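TetR-family transcriptional regulator (Streptomyces coelicolor A3, PDB 2QIB) probably binds cis-regulatory DNA through a helix-turn-helix domain and controls transcription as a dimeric member of the TetR family. Local coordinates at residues L124-S127 / V128-A131; I173-A176 / E177-Q181; V21-D24 / L25-R29. All blocks are in the same frame, centred on the assembly; numbering follows the deposited sequence.

Contact 1 (L124-S127 / V128-A131); sequences LVDS and VRQA
Asp-126 and Arg-129, three residues apart on helix 119-140, form a salt bridge on the outside of the helix. Asp-126 OD1 accepts from Arg-129 NH1 at 2.9 Å, with an N-H...O angle of 141°. The oxygen lies at the guanidinium edge, in its plane, while the carboxylate is turned 46° against that plane, and OD1 alone is bonded to NH1. The arginine is doubly claimed: its NE forms a second salt bridge with Glu-161 of helix 147-168. Two acidic partners probably stabilise the positive charge and hold the group against rotation.

Along the backbone, the amides of Val-128, Arg-129, Gln-130 and Ala-131 each donate to the carbonyl four residues earlier. One of these acceptors is gripped twice: Leu-124 O takes Val-128 N at 3.1 Å and also Ser-127 OG at 2.6 Å. The serine hydroxyl folds back to that carbonyl because OG stands between its own backbone N and carbonyl carbon (chi1 77°). Gln-130 leads away from the contact, and its OE1 accepts from Arg-154.

Apolar packing adjoins the salt bridge. Val-125 CG1 sits over the centre of one face of the Arg-129 guanidinium, 3.6 Å from CZ, and the arginine chain, extended from CG to NE, reaches back over the preceding turn to meet it. Val-125 also packs on Leu-109 and Met-110 of helix 103-116. Leu-124 and Val-128 meet helix 57-75 instead, through Leu-65 and Leu-72 among others, and a hexaethylene glycol, probably from the crystallisation liquor, lies about 4 Å from the Val-128 side chain. This is an i to i+3 salt bridge on an amphipathic helix of the all-helical TetR C-terminal domain, with one side packed on neighbouring helices and exposed Asp-126 and Ser-127 on another.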
loop_
_atom_site.group_PDB
_atom_site.type_symbol
_atom_site.label_atom_id
_atom_site.label_comp_id
_atom_site.label_asym_id
_atom_site.label_seq_id
_atom_site.Cartn_x
_atom_site.Cartn_y
_atom_site.Cartn_z
ATOM N N LEU A 124 -1.908 4.270 -15.774
ATOM C CA LEU A 124 -2.608 5.450 -15.261
ATOM C C LEU A 124 -2.481 5.507 -13.724
ATOM O O LEU A 124 -2.122 6.556 -13.176
ATOM C CB LEU A 124 -4.084 5.477 -15.686
ATOM C CG LEU A 124 -4.318 5.818 -17.165
ATOM C CD1 LEU A 124 -5.762 5.506 -17.569
ATOM C CD2 LEU A 124 -3.973 7.268 -17.420
ATOM N N VAL A 125 -2.745 4.391 -13.048
ATOM C CA VAL A 125 -2.643 4.381 -11.577
ATOM C C VAL A 125 -1.205 4.736 -11.159
ATOM O O VAL A 125 -0.962 5.597 -10.289
ATOM C CB VAL A 125 -3.127 3.042 -10.988
ATOM C CG1 VAL A 125 -2.806 2.924 -9.514
ATOM C CG2 VAL A 125 -4.658 2.911 -11.204
ATOM N N ASP A 126 -0.238 4.087 -11.788
ATOM C CA ASP A 126 1.161 4.418 -11.482
ATOM C C ASP A 126 1.519 5.871 -11.737
ATOM O O ASP A 126 2.344 6.438 -11.008
ATOM C CB ASP A 126 2.100 3.523 -12.269
ATOM C CG ASP A 126 2.192 2.165 -11.678
ATOM O OD1 ASP A 126 1.965 2.032 -10.460
ATOM O OD2 ASP A 126 2.498 1.227 -12.424
ATOM N N SER A 127 0.931 6.466 -12.778
ATOM C CA SER A 127 1.209 7.860 -13.114
ATOM C C SER A 127 0.702 8.802 -12.004
ATOM O O SER A 127 1.319 9.827 -11.718
ATOM C CB SER A 127 0.625 8.236 -14.483
ATOM O OG SER A 127 -0.773 8.438 -14.407
ATOM N N VAL A 128 -0.420 8.436 -11.378
ATOM C CA VAL A 128 -0.941 9.188 -10.211
ATOM C C VAL A 128 0.024 9.051 -9.004
ATOM O O VAL A 128 0.367 10.054 -8.358
ATOM C CB VAL A 128 -2.386 8.765 -9.828
ATOM C CG1 VAL A 128 -2.897 9.592 -8.636
ATOM C CG2 VAL A 128 -3.339 8.905 -11.022
ATOM N N ARG A 129 0.482 7.826 -8.730
ATOM C CA ARG A 129 1.447 7.602 -7.655
ATOM C C ARG A 129 2.712 8.419 -7.892
ATOM O O ARG A 129 3.228 9.070 -6.968
ATOM C CB ARG A 129 1.803 6.126 -7.560
ATOM C CG ARG A 129 0.639 5.275 -7.118
ATOM C CD ARG A 129 1.041 3.802 -7.207
ATOM N NE ARG A 129 -0.007 2.959 -6.656
ATOM C CZ ARG A 129 -0.377 1.808 -7.175
ATOM N NH1 ARG A 129 0.195 1.374 -8.313
ATOM N NH2 ARG A 129 -1.356 1.121 -6.598
ATOM N N GLN A 130 3.201 8.401 -9.132
ATOM C CA GLN A 130 4.363 9.212 -9.463
ATOM C C GLN A 130 4.099 10.737 -9.346
ATOM O O GLN A 130 4.954 11.469 -8.879
ATOM C CB GLN A 130 4.871 8.823 -10.867
ATOM C CG GLN A 130 6.026 9.679 -11.335
ATOM C CD GLN A 130 7.328 9.371 -10.611
ATOM O OE1 GLN A 130 7.438 8.378 -9.885
ATOM N NE2 GLN A 130 8.339 10.202 -10.842
ATOM N N ALA A 131 2.918 11.211 -9.743
ATOM C CA ALA A 131 2.542 12.625 -9.576
ATOM C C ALA A 131 2.590 13.036 -8.100
ATOM O O ALA A 131 3.133 14.115 -7.763
ATOM C CB ALA A 131 1.149 12.877 -10.136
#

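Contact 2 (I173-A176 / E177-Q181)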
loop_
_atom_site.group_PDB
_atom_site.type_symbol
_atom_site.label_atom_id
_atom_site.label_comp_id
_atom_site.label_asym_id
_atom_site.label_seq_id
_atom_site.Cartn_x
_atom_site.Cartn_y
_atom_site.Cartn_z
ATOM N N ILE A 173 -14.380 5.353 10.824
ATOM C CA ILE A 173 -13.502 6.388 11.395
ATOM C C ILE A 173 -13.692 7.642 10.555
ATOM O O ILE A 173 -13.641 7.550 9.336
ATOM C CB ILE A 173 -12.016 5.943 11.322
ATOM C CG1 ILE A 173 -11.849 4.555 11.967
ATOM C CG2 ILE A 173 -11.094 7.033 11.898
ATOM C CD1 ILE A 173 -10.530 3.894 11.704
ATOM N N PRO A 174 -13.865 8.822 11.193
ATOM C CA PRO A 174 -14.150 10.030 10.401
ATOM C C PRO A 174 -12.953 10.402 9.527
ATOM O O PRO A 174 -11.795 10.248 9.964
ATOM C CB PRO A 174 -14.402 11.117 11.476
ATOM C CG PRO A 174 -14.654 10.362 12.722
ATOM C CD PRO A 174 -13.831 9.115 12.629
ATOM N N ARG A 175 -13.226 10.850 8.302
ATOM C CA ARG A 175 -12.146 11.208 7.393
ATOM C C ARG A 175 -11.230 12.289 7.977
ATOM O O ARG A 175 -10.012 12.277 7.698
ATOM C CB ARG A 175 -12.711 11.668 6.060
ATOM C CG ARG A 175 -13.483 12.915 6.261
ATOM C CD ARG A 175 -12.881 13.918 5.344
ATOM N NE ARG A 175 -13.586 13.820 4.101
ATOM C CZ ARG A 175 -13.364 14.520 2.980
ATOM N NH1 ARG A 175 -14.232 14.298 2.001
ATOM N NH2 ARG A 175 -12.334 15.396 2.808
ATOM N N ALA A 176 -11.770 13.234 8.763
ATOM C CA ALA A 176 -10.904 14.301 9.303
ATOM C C ALA A 176 -9.805 13.691 10.164
ATOM O O ALA A 176 -8.658 14.182 10.160
ATOM C CB ALA A 176 -11.712 15.331 10.105
ATOM N N GLU A 177 -10.161 12.690 10.967
ATOM C CA GLU A 177 -9.167 11.988 11.791
ATOM C C GLU A 177 -8.094 11.332 10.916
ATOM O O GLU A 177 -6.892 11.405 11.214
ATOM C CB GLU A 177 -9.837 10.956 12.686
ATOM C CG GLU A 177 -8.853 10.182 13.522
ATOM C CD GLU A 177 -9.533 9.288 14.538
ATOM O OE1 GLU A 177 -10.689 9.596 14.938
ATOM O OE2 GLU A 177 -8.912 8.283 14.953
ATOM N N LEU A 178 -8.528 10.712 9.823
ATOM C CA LEU A 178 -7.577 9.981 8.940
ATOM C C LEU A 178 -6.645 10.924 8.158
ATOM O O LEU A 178 -5.477 10.590 7.884
ATOM C CB LEU A 178 -8.324 9.019 8.040
ATOM C CG LEU A 178 -8.954 7.856 8.853
ATOM C CD1 LEU A 178 -9.659 6.886 7.869
ATOM C CD2 LEU A 178 -8.024 7.054 9.813
ATOM N N GLU A 179 -7.194 12.069 7.757
ATOM C CA GLU A 179 -6.414 13.081 7.053
ATOM C C GLU A 179 -5.286 13.539 7.981
ATOM O O GLU A 179 -4.114 13.510 7.562
ATOM C CB GLU A 179 -7.302 14.270 6.647
ATOM C CG GLU A 179 -8.292 13.896 5.524
ATOM C CD GLU A 179 -9.367 14.934 5.372
ATOM O OE1 GLU A 179 -9.217 16.042 5.904
ATOM O OE2 GLU A 179 -10.372 14.626 4.747
ATOM N N THR A 180 -5.620 13.912 9.234
ATOM C CA THR A 180 -4.596 14.326 10.218
ATOM C C THR A 180 -3.639 13.185 10.515
ATOM O O THR A 180 -2.410 13.375 10.608
ATOM C CB THR A 180 -5.274 14.851 11.501
ATOM O OG1 THR A 180 -5.847 16.131 11.161
ATOM C CG2 THR A 180 -4.256 15.044 12.604
ATOM N N GLN A 181 -4.204 11.994 10.667
ATOM C CA GLN A 181 -3.376 10.800 10.891
ATOM C C GLN A 181 -2.334 10.588 9.806
ATOM O O GLN A 181 -1.167 10.320 10.132
ATOM C CB GLN A 181 -4.273 9.582 10.987
ATOM C CG GLN A 181 -3.487 8.254 11.321
ATOM C CD GLN A 181 -4.385 7.228 11.928
ATOM O OE1 GLN A 181 -4.796 7.382 13.080
ATOM N NE2 GLN A 181 -4.641 6.131 11.202
HETATM O O HOH W 1 -8.435 16.805 9.452
HETATM O O HOH W 2 -8.243 15.400 13.193
#
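Ile-173 CG2 packs against Leu-178 CD2 at 3.7 Å, the two side chains crossing at about a right angle where the chain enters helix 175-194. With CG2 anti to the backbone N of Ile-173 (chi1 -53° to CG1), the same methyl also meets Glu-177 CD at 3.8 Å. Both apolar residues are buried: Leu-178 lies on Phe-96 and Trp-167 of its own chain and on Leu-151 of the second subunit. Glu-177, extended beyond CG, passes the Ile-173 methyl to form a salt bridge from OE2 to NE of Arg-148 of the second subunit, whose side chain also packs on Ile-173 and Pro-174. Pro-174 occupies the N-cap position, and Leu-178 N gives its carbonyl O a weak bond of 3.3 Å.

On another side of the first turn, Arg-175 and Glu-179 pair four residues apart. Arg-175 NH2 donates to Glu-179 OE2 at the guanidinium edge, with the two planes 73° apart, though the position of OE2 is doubtful. The Arg-175 chain bends at chi2 and chi3, and its NH1 makes a further salt bridge with Asp-97 of helix 84-101, beside Phe-96.

The solvent side, at exposed Ala-176 and Thr-180, is looser. Thr-180 N reaches Ala-176 O at 3.2 Å, nearly straight at 172°. A water donates to Ala-176 O at 2.7 Å and also bonds Thr-180 OG1, 3.2 Å away; a second water repeats this bridge weakly. The chemistry thus splits by direction: Glu-177 and part of the apolar contact face the partner subunit, Arg-175 and Glu-179 tie the helix start to helix 84-101, and water supplements the backbone bonding at Ala-176. Glu-177, in the first turn and paired with Arg-148 of the second subunit, would probably be stabilised as an anion.

Contact 3 (V21-D24 / L25-R29)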
loop_
_atom_site.group_PDB
_atom_site.type_symbol
_atom_site.label_atom_id
_atom_site.label_comp_id
_atom_site.label_asym_id
_atom_site.label_seq_id
_atom_site.Cartn_x
_atom_site.Cartn_y
_atom_site.Cartn_z
ATOM N N VAL A 21 -20.298 10.468 -18.481
ATOM C CA VAL A 21 -21.336 9.546 -18.080
ATOM C C VAL A 21 -20.687 8.261 -17.606
ATOM O O VAL A 21 -21.056 7.701 -16.559
ATOM C CB VAL A 21 -22.280 9.295 -19.258
ATOM C CG1 VAL A 21 -23.176 8.087 -18.997
ATOM C CG2 VAL A 21 -23.105 10.566 -19.548
ATOM N N ALA A 22 -19.730 7.773 -18.387
ATOM C CA ALA A 22 -18.978 6.569 -18.003
ATOM C C ALA A 22 -18.294 6.733 -16.665
ATOM O O ALA A 22 -18.339 5.832 -15.809
ATOM C CB ALA A 22 -17.956 6.208 -19.072
ATOM N N LEU A 23 -17.628 7.873 -16.485
ATOM C CA LEU A 23 -16.949 8.132 -15.221
ATOM C C LEU A 23 -17.949 8.132 -14.066
ATOM O O LEU A 23 -17.680 7.553 -13.003
ATOM C CB LEU A 23 -16.205 9.464 -15.285
ATOM C CG LEU A 23 -15.404 9.742 -13.997
ATOM C CD1 LEU A 23 -14.559 8.527 -13.522
ATOM C CD2 LEU A 23 -14.524 10.922 -14.256
ATOM N N ASP A 24 -19.109 8.743 -14.281
ATOM C CA ASP A 24 -20.141 8.752 -13.242
ATOM C C ASP A 24 -20.544 7.320 -12.811
ATOM O O ASP A 24 -20.561 6.988 -11.633
ATOM C CB ASP A 24 -21.385 9.501 -13.722
ATOM C CG ASP A 24 -22.466 9.559 -12.649
ATOM O OD1 ASP A 24 -22.151 9.953 -11.520
ATOM O OD2 ASP A 24 -23.622 9.195 -12.922
ATOM N N LEU A 25 -20.845 6.473 -13.789
ATOM C CA LEU A 25 -21.295 5.109 -13.508
ATOM C C LEU A 25 -20.191 4.240 -12.932
ATOM O O LEU A 25 -20.433 3.527 -11.954
ATOM C CB LEU A 25 -21.945 4.468 -14.745
ATOM C CG LEU A 25 -23.227 5.170 -15.234
ATOM C CD1 LEU A 25 -23.858 4.325 -16.355
ATOM C CD2 LEU A 25 -24.208 5.400 -14.097
ATOM N N PHE A 26 -18.988 4.328 -13.513
ATOM C CA PHE A 26 -17.836 3.566 -13.017
ATOM C C PHE A 26 -17.371 4.083 -11.653
ATOM O O PHE A 26 -16.612 3.396 -10.951
ATOM C CB PHE A 26 -16.684 3.598 -14.007
ATOM C CG PHE A 26 -16.903 2.729 -15.233
ATOM C CD1 PHE A 26 -17.211 1.360 -15.092
ATOM C CD2 PHE A 26 -16.753 3.250 -16.519
ATOM C CE1 PHE A 26 -17.371 0.540 -16.244
ATOM C CE2 PHE A 26 -16.912 2.466 -17.649
ATOM C CZ PHE A 26 -17.236 1.102 -17.526
ATOM N N SER A 27 -17.797 5.287 -11.272
ATOM C CA SER A 27 -17.482 5.781 -9.925
ATOM C C SER A 27 -18.440 5.171 -8.906
ATOM O O SER A 27 -18.059 4.897 -7.761
ATOM C CB SER A 27 -17.538 7.309 -9.847
ATOM O OG SER A 27 -16.469 7.839 -10.632
ATOM N N ARG A 28 -19.690 4.966 -9.322
ATOM C CA ARG A 28 -20.770 4.538 -8.437
ATOM C C ARG A 28 -20.808 3.050 -8.133
ATOM O O ARG A 28 -21.351 2.645 -7.104
ATOM C CB ARG A 28 -22.132 4.930 -9.042
ATOM C CG ARG A 28 -22.366 6.423 -9.052
ATOM C CD ARG A 28 -23.506 6.757 -10.042
ATOM N NE ARG A 28 -24.737 6.901 -9.297
ATOM C CZ ARG A 28 -25.204 8.065 -8.860
ATOM N NH1 ARG A 28 -24.573 9.196 -9.156
ATOM N NH2 ARG A 28 -26.321 8.093 -8.154
ATOM N N ARG A 29 -20.282 2.239 -9.045
ATOM C CA ARG A 29 -20.416 0.794 -8.939
ATOM C C ARG A 29 -19.175 0.113 -9.437
ATOM O O ARG A 29 -18.454 0.667 -10.293
ATOM C CB ARG A 29 -21.573 0.292 -9.835
ATOM C CG ARG A 29 -22.912 0.905 -9.533
ATOM C CD ARG A 29 -24.041 0.078 -10.174
ATOM N NE ARG A 29 -24.160 0.248 -11.638
ATOM C CZ ARG A 29 -24.718 1.290 -12.249
ATOM N NH1 ARG A 29 -25.197 2.324 -11.551
ATOM N NH2 ARG A 29 -24.840 1.272 -13.573
#
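Phe-26 and Ala-22 meet one turn apart near the end of helix 11-28, the first helix of the TetR-type DNA-binding domain, which packs on helix 36-43 of the predicted helix-turn-helix motif. The apolar contacts begin there: Ala-22 CB lies 4.1 Å from Phe-26 CD2. With CG anti to the carbonyl carbon (chi1 -74°), the ring is directed back along the helix, bringing CD2 to 3.1 Å from Ala-22 O in an oblique approach. Tyr-61 meets the ring edge-to-face, Pro-31 and Val-34 also touch it, and a hexaethylene glycol, probably from the crystallisation liquor, lies about 3 Å from the Phe-26 side chain. With an alanine here the ring is gone, which is likely to open a gap beside Ala-22 and leave Tyr-61 without its edge-to-face partner. Leu-25 turns to Ile-39, whereas Leu-23 faces helix 57-75 at Ala-64 and Ala-68.

Among the backbone bonds, Leu-25 N to Val-21 O and Phe-26 N to Ala-22 O are regular, the second 2.8 Å long. Toward the helix end the pattern frays: Ser-27 N makes weak bonds to both Leu-23 O and Asp-24 O, Arg-28 N reaches Asp-24 O at 3.2 Å, and Arg-29 leaves helical geometry.

Of the charged groups, the Arg-29 guanidinium joins Glu-38 in a salt bridge. The Asp-24 and Arg-28 pair is exposed and long. Asp-24 OD1 lies near the guanidinium plane of Arg-28, the carboxylate turned 64° against it, and Arg-28 NH1 gives OD1 a weak salt-bridge bond of 3.5 Å.

How the contacts relate
Contact 3 lies in the DNA-binding domain, whereas contacts 1 and 2 belong to the C-terminal domain, with centres about 23 Å apart. None touches another. Contact 1 is a surface contact and the other two are partly buried; contact 2 alone reaches the second subunit. Contacts 1 and 3 share a neighbour, helix 57-75, which receives Leu-124 and Val-128 from one and Ala-22 and Leu-23 from the other, linking the two domains. Each contact holds an acid-arginine pair, less certain in position in contact 2: spaced by three residues in contact 1, by four in contacts 2 and 3. In contacts 1 and 2 the arginine has a second acidic partner; in contact 3 the pair is weak and exposed.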